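Uncharacterized conserved protein YndB, AHSA1/START domain (PDB 6V04) is of unknown function but is a START/Bet v1-like protein involved in dynemicin biosynthesis, perhaps acting as a cyclase/aromatase. Local coordinates at residues His70-Ser82 and Pro88-Ala100. Numbering follows the deposited sequence.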
loop_
_atom_site.group_PDB
_atom_site.type_symbol
_atom_site.label_atom_id
_atom_site.label_comp_id
_atom_site.label_asym_id
_atom_site.label_seq_id
_atom_site.Cartn_x
_atom_site.Cartn_y
_atom_site.Cartn_z
ATOM N N HIS A 70 1.380 -13.249 17.876
ATOM C CA HIS A 70 2.360 -14.059 18.565
ATOM C C HIS A 70 3.726 -13.960 17.922
ATOM O O HIS A 70 3.860 -13.942 16.696
ATOM C CB HIS A 70 1.952 -15.529 18.634
ATOM C CG HIS A 70 2.586 -16.236 19.781
ATOM N ND1 HIS A 70 2.247 -15.962 21.089
ATOM C CD2 HIS A 70 3.587 -17.142 19.832
ATOM C CE1 HIS A 70 2.991 -16.692 21.894
ATOM N NE2 HIS A 70 3.817 -17.412 21.157
ATOM N N VAL A 71 4.728 -13.927 18.791
ATOM C CA VAL A 71 6.136 -13.928 18.436
ATOM C C VAL A 71 6.736 -15.164 19.100
ATOM O O VAL A 71 6.838 -15.229 20.334
ATOM C CB VAL A 71 6.840 -12.645 18.896
ATOM C CG1 VAL A 71 8.325 -12.684 18.543
ATOM C CG2 VAL A 71 6.155 -11.431 18.291
ATOM N N GLU A 72 7.089 -16.161 18.295
ATOM C CA GLU A 72 7.740 -17.355 18.821
ATOM C C GLU A 72 9.185 -17.380 18.346
ATOM O O GLU A 72 9.438 -17.650 17.161
ATOM C CB GLU A 72 7.012 -18.626 18.386
ATOM C CG GLU A 72 7.523 -19.870 19.096
ATOM C CD GLU A 72 7.428 -19.765 20.611
ATOM O OE1 GLU A 72 6.339 -19.432 21.127
ATOM O OE2 GLU A 72 8.452 -20.000 21.286
ATOM N N PRO A 73 10.151 -17.105 19.221
ATOM C CA PRO A 73 11.548 -16.954 18.789
ATOM C C PRO A 73 12.070 -18.078 17.902
ATOM O O PRO A 73 11.905 -19.259 18.189
ATOM C CB PRO A 73 12.304 -16.883 20.119
ATOM C CG PRO A 73 11.324 -16.218 21.031
ATOM C CD PRO A 73 9.986 -16.784 20.649
ATOM N N ARG A 74 12.721 -17.674 16.807
ATOM C CA ARG A 74 13.331 -18.576 15.827
ATOM C C ARG A 74 12.313 -19.530 15.203
ATOM O O ARG A 74 12.674 -20.593 14.695
ATOM C CB ARG A 74 14.494 -19.341 16.451
ATOM C CG ARG A 74 15.630 -18.423 16.894
ATOM C CD ARG A 74 16.683 -19.153 17.710
ATOM N NE ARG A 74 16.121 -19.719 18.932
ATOM C CZ ARG A 74 15.858 -19.018 20.033
ATOM N NH1 ARG A 74 16.104 -17.716 20.073
ATOM N NH2 ARG A 74 15.344 -19.624 21.096
ATOM N N ASP A 75 11.044 -19.124 15.195
ATOM C CA ASP A 75 9.973 -19.966 14.685
ATOM C C ASP A 75 9.025 -19.160 13.803
ATOM O O ASP A 75 8.990 -19.364 12.583
ATOM C CB ASP A 75 9.239 -20.613 15.860
ATOM C CG ASP A 75 8.126 -21.537 15.424
ATOM O OD1 ASP A 75 7.775 -21.553 14.229
ATOM O OD2 ASP A 75 7.605 -22.260 16.295
ATOM N N ARG A 76 8.248 -18.246 14.378
ATOM C CA ARG A 76 7.305 -17.537 13.525
ATOM C C ARG A 76 6.801 -16.256 14.174
ATOM O O ARG A 76 6.887 -16.057 15.390
ATOM C CB ARG A 76 6.122 -18.430 13.158
ATOM C CG ARG A 76 5.163 -18.641 14.290
ATOM C CD ARG A 76 4.241 -19.803 13.971
ATOM N NE ARG A 76 4.990 -21.049 13.967
ATOM C CZ ARG A 76 4.507 -22.211 13.546
ATOM N NH1 ARG A 76 3.271 -22.284 13.078
ATOM N NH2 ARG A 76 5.270 -23.291 13.587
ATOM N N LEU A 77 6.311 -15.373 13.307
ATOM C CA LEU A 77 5.604 -14.160 13.672
ATOM C C LEU A 77 4.205 -14.249 13.090
ATOM O O LEU A 77 4.057 -14.509 11.896
ATOM C CB LEU A 77 6.309 -12.923 13.103
ATOM C CG LEU A 77 7.734 -12.675 13.583
ATOM C CD1 LEU A 77 8.454 -11.745 12.620
ATOM C CD2 LEU A 77 7.700 -12.076 14.967
ATOM N N LEU A 78 3.190 -14.032 13.923
ATOM C CA LEU A 78 1.803 -14.002 13.483
ATOM C C LEU A 78 1.217 -12.653 13.858
ATOM O O LEU A 78 1.222 -12.283 15.038
ATOM C CB LEU A 78 0.996 -15.126 14.126
ATOM C CG LEU A 78 1.596 -16.500 13.874
ATOM C CD1 LEU A 78 0.817 -17.555 14.637
ATOM C CD2 LEU A 78 1.589 -16.816 12.402
ATOM N N PHE A 79 0.678 -11.951 12.869
ATOM C CA PHE A 79 0.166 -10.609 13.089
ATOM C C PHE A 79 -0.915 -10.282 12.072
ATOM O O PHE A 79 -1.112 -10.986 11.079
ATOM C CB PHE A 79 1.303 -9.567 13.050
ATOM C CG PHE A 79 2.158 -9.607 11.802
ATOM C CD1 PHE A 79 3.257 -10.446 11.721
ATOM C CD2 PHE A 79 1.892 -8.772 10.734
ATOM C CE1 PHE A 79 4.050 -10.466 10.581
ATOM C CE2 PHE A 79 2.684 -8.798 9.594
ATOM C CZ PHE A 79 3.760 -9.642 9.524
ATOM N N ARG A 80 -1.643 -9.214 12.368
ATOM C CA ARG A 80 -2.680 -8.674 11.508
ATOM C C ARG A 80 -2.288 -7.255 11.122
ATOM O O ARG A 80 -1.673 -6.538 11.916
ATOM C CB ARG A 80 -4.023 -8.683 12.231
ATOM C CG ARG A 80 -4.558 -10.083 12.450
ATOM C CD ARG A 80 -5.642 -10.097 13.495
ATOM N NE ARG A 80 -5.106 -9.904 14.841
ATOM C CZ ARG A 80 -5.328 -8.845 15.617
ATOM N NH1 ARG A 80 -6.094 -7.840 15.206
ATOM N NH2 ARG A 80 -4.795 -8.807 16.832
ATOM N N TRP A 81 -2.622 -6.840 9.903
ATOM C CA TRP A 81 -2.293 -5.465 9.563
ATOM C C TRP A 81 -3.304 -4.872 8.593
ATOM O O TRP A 81 -4.119 -5.569 7.983
ATOM C CB TRP A 81 -0.855 -5.373 9.046
ATOM C CG TRP A 81 -0.500 -5.911 7.680
ATOM C CD1 TRP A 81 -1.323 -6.357 6.698
ATOM C CD2 TRP A 81 0.830 -6.013 7.164
ATOM N NE1 TRP A 81 -0.589 -6.753 5.603
ATOM C CE2 TRP A 81 0.738 -6.537 5.864
ATOM C CE3 TRP A 81 2.092 -5.697 7.681
ATOM C CZ2 TRP A 81 1.864 -6.759 5.065
ATOM C CZ3 TRP A 81 3.209 -5.921 6.889
ATOM C CH2 TRP A 81 3.089 -6.435 5.599
ATOM N N SER A 82 -3.229 -3.540 8.474
ATOM C CA SER A 82 -4.159 -2.736 7.693
ATOM C C SER A 82 -3.350 -1.737 6.879
ATOM O O SER A 82 -2.674 -0.875 7.457
ATOM C CB SER A 82 -5.142 -2.004 8.609
ATOM O OG SER A 82 -5.914 -1.055 7.895
ATOM N N PRO A 88 -8.593 -3.372 4.605
ATOM C CA PRO A 88 -9.153 -4.476 5.388
ATOM C C PRO A 88 -8.057 -5.238 6.117
ATOM O O PRO A 88 -6.917 -5.316 5.658
ATOM C CB PRO A 88 -9.846 -5.348 4.333
ATOM C CG PRO A 88 -9.113 -5.040 3.066
ATOM C CD PRO A 88 -8.727 -3.585 3.157
ATOM N N GLU A 89 -8.424 -5.815 7.262
ATOM C CA GLU A 89 -7.449 -6.528 8.071
ATOM C C GLU A 89 -7.011 -7.810 7.378
ATOM O O GLU A 89 -7.846 -8.654 7.013
ATOM C CB GLU A 89 -8.026 -6.843 9.448
ATOM C CG GLU A 89 -7.034 -7.512 10.381
ATOM C CD GLU A 89 -7.593 -7.725 11.768
ATOM O OE1 GLU A 89 -8.409 -8.657 11.947
ATOM O OE2 GLU A 89 -7.218 -6.950 12.672
ATOM N N CYS A 90 -5.697 -7.969 7.236
ATOM C CA CYS A 90 -5.081 -9.166 6.684
ATOM C C CYS A 90 -4.404 -9.948 7.794
ATOM O O CYS A 90 -3.817 -9.362 8.704
ATOM C CB CYS A 90 -4.037 -8.820 5.630
ATOM S SG CYS A 90 -4.670 -7.776 4.344
ATOM N N GLN A 91 -4.520 -11.272 7.723
ATOM C CA GLN A 91 -3.811 -12.182 8.611
ATOM C C GLN A 91 -2.492 -12.557 7.953
ATOM O O GLN A 91 -2.499 -13.165 6.872
ATOM C CB GLN A 91 -4.647 -13.435 8.849
ATOM C CG GLN A 91 -5.741 -13.291 9.895
ATOM C CD GLN A 91 -5.305 -13.595 11.338
ATOM O OE1 GLN A 91 -6.094 -13.416 12.261
ATOM N NE2 GLN A 91 -4.065 -14.038 11.534
ATOM N N VAL A 92 -1.374 -12.212 8.598
ATOM C CA VAL A 92 -0.051 -12.424 8.023
ATOM C C VAL A 92 0.738 -13.360 8.927
ATOM O O VAL A 92 0.691 -13.243 10.157
ATOM C CB VAL A 92 0.699 -11.089 7.806
ATOM C CG1 VAL A 92 2.040 -11.318 7.127
ATOM C CG2 VAL A 92 -0.158 -10.133 6.958
ATOM N N GLY A 93 1.449 -14.301 8.316
ATOM C CA GLY A 93 2.351 -15.157 9.065
ATOM C C GLY A 93 3.709 -15.240 8.404
ATOM O O GLY A 93 3.793 -15.362 7.180
ATOM N N TRP A 94 4.782 -15.118 9.193
ATOM C CA TRP A 94 6.147 -15.339 8.731
ATOM C C TRP A 94 6.685 -16.518 9.523
ATOM O O TRP A 94 6.845 -16.421 10.742
ATOM C CB TRP A 94 7.030 -14.109 8.955
ATOM C CG TRP A 94 6.708 -12.893 8.161
ATOM C CD1 TRP A 94 5.753 -12.749 7.195
ATOM C CD2 TRP A 94 7.369 -11.626 8.270
ATOM N NE1 TRP A 94 5.787 -11.458 6.695
ATOM C CE2 TRP A 94 6.765 -10.758 7.346
ATOM C CE3 TRP A 94 8.417 -11.145 9.069
ATOM C CZ2 TRP A 94 7.167 -9.434 7.196
ATOM C CZ3 TRP A 94 8.815 -9.829 8.915
ATOM C CH2 TRP A 94 8.191 -8.993 7.985
ATOM N N THR A 95 6.945 -17.635 8.845
ATOM C CA THR A 95 7.305 -18.882 9.509
ATOM C C THR A 95 8.643 -19.373 8.981
ATOM O O THR A 95 8.844 -19.445 7.764
ATOM C CB THR A 95 6.221 -19.940 9.299
ATOM O OG1 THR A 95 4.954 -19.388 9.681
ATOM C CG2 THR A 95 6.515 -21.209 10.111
ATOM N N LEU A 96 9.554 -19.697 9.896
ATOM C CA LEU A 96 10.883 -20.179 9.550
ATOM C C LEU A 96 10.965 -21.680 9.751
ATOM O O LEU A 96 10.570 -22.194 10.803
ATOM C CB LEU A 96 11.957 -19.526 10.412
ATOM C CG LEU A 96 12.121 -18.024 10.235
ATOM C CD1 LEU A 96 13.325 -17.564 11.023
ATOM C CD2 LEU A 96 12.240 -17.652 8.762
ATOM N N THR A 97 11.522 -22.368 8.763
ATOM C CA THR A 97 11.846 -23.779 8.887
ATOM C C THR A 97 13.307 -23.973 8.522
ATOM O O THR A 97 13.752 -23.530 7.456
ATOM C CB THR A 97 10.936 -24.637 8.005
ATOM O OG1 THR A 97 11.092 -24.273 6.632
ATOM C CG2 THR A 97 9.485 -24.427 8.396
ATOM N N GLY A 98 14.056 -24.590 9.429
ATOM C CA GLY A 98 15.457 -24.853 9.178
ATOM C C GLY A 98 15.660 -26.109 8.354
ATOM O O GLY A 98 14.870 -27.050 8.398
ATOM N N GLY A 99 16.746 -26.108 7.580
ATOM C CA GLY A 99 17.094 -27.250 6.763
ATOM C C GLY A 99 18.589 -27.489 6.788
ATOM O O GLY A 99 19.359 -26.700 7.346
ATOM N N ALA A 100 18.992 -28.603 6.175
ATOM C CA ALA A 100 20.413 -28.916 6.089
ATOM C C ALA A 100 21.128 -27.958 5.146
ATOM O O ALA A 100 22.264 -27.549 5.411
ATOM C CB ALA A 100 20.607 -30.362 5.637
HETATM O O HOH W 1 8.653 -23.099 12.243
#
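F79 turns its edge to the face of W94 in a T-shaped stack, ring centroids 5.2 Å apart and planes at 85°, on the face of the antiparallel hairpin 76-82/90-98 that L77 and W81 share. W94, V92 and R80 bury the largest areas. CG of F79 sits between its backbone N and carbonyl carbon (chi1 54°), which brings the ring back toward the partner strand, where V92 CB stands over one face, 3.9 Å from the centroid. V92 touches a second ring through CG2, over the five-membered ring of W81; both are CH-pi contacts. L77 CD1 meets W94 CE3 at 3.6 Å, while F41 and W126 pack on W94 from beyond the hairpin. On the other face R80 NH1 donates to E89 OE2 (2.9 Å), from above the carboxylate plane, in a salt bridge; its NE pairs with D69, and its CG and CD run beside the Q91 amide. An alanine at R80 would remove the guanidinium and is likely to leave E89 and D69 without their shared cation. The hairpin thus joins an aromatic layer, facing helix 116-139 through W126 as in the helix-grip fold, to a polar, charge-paired outer face.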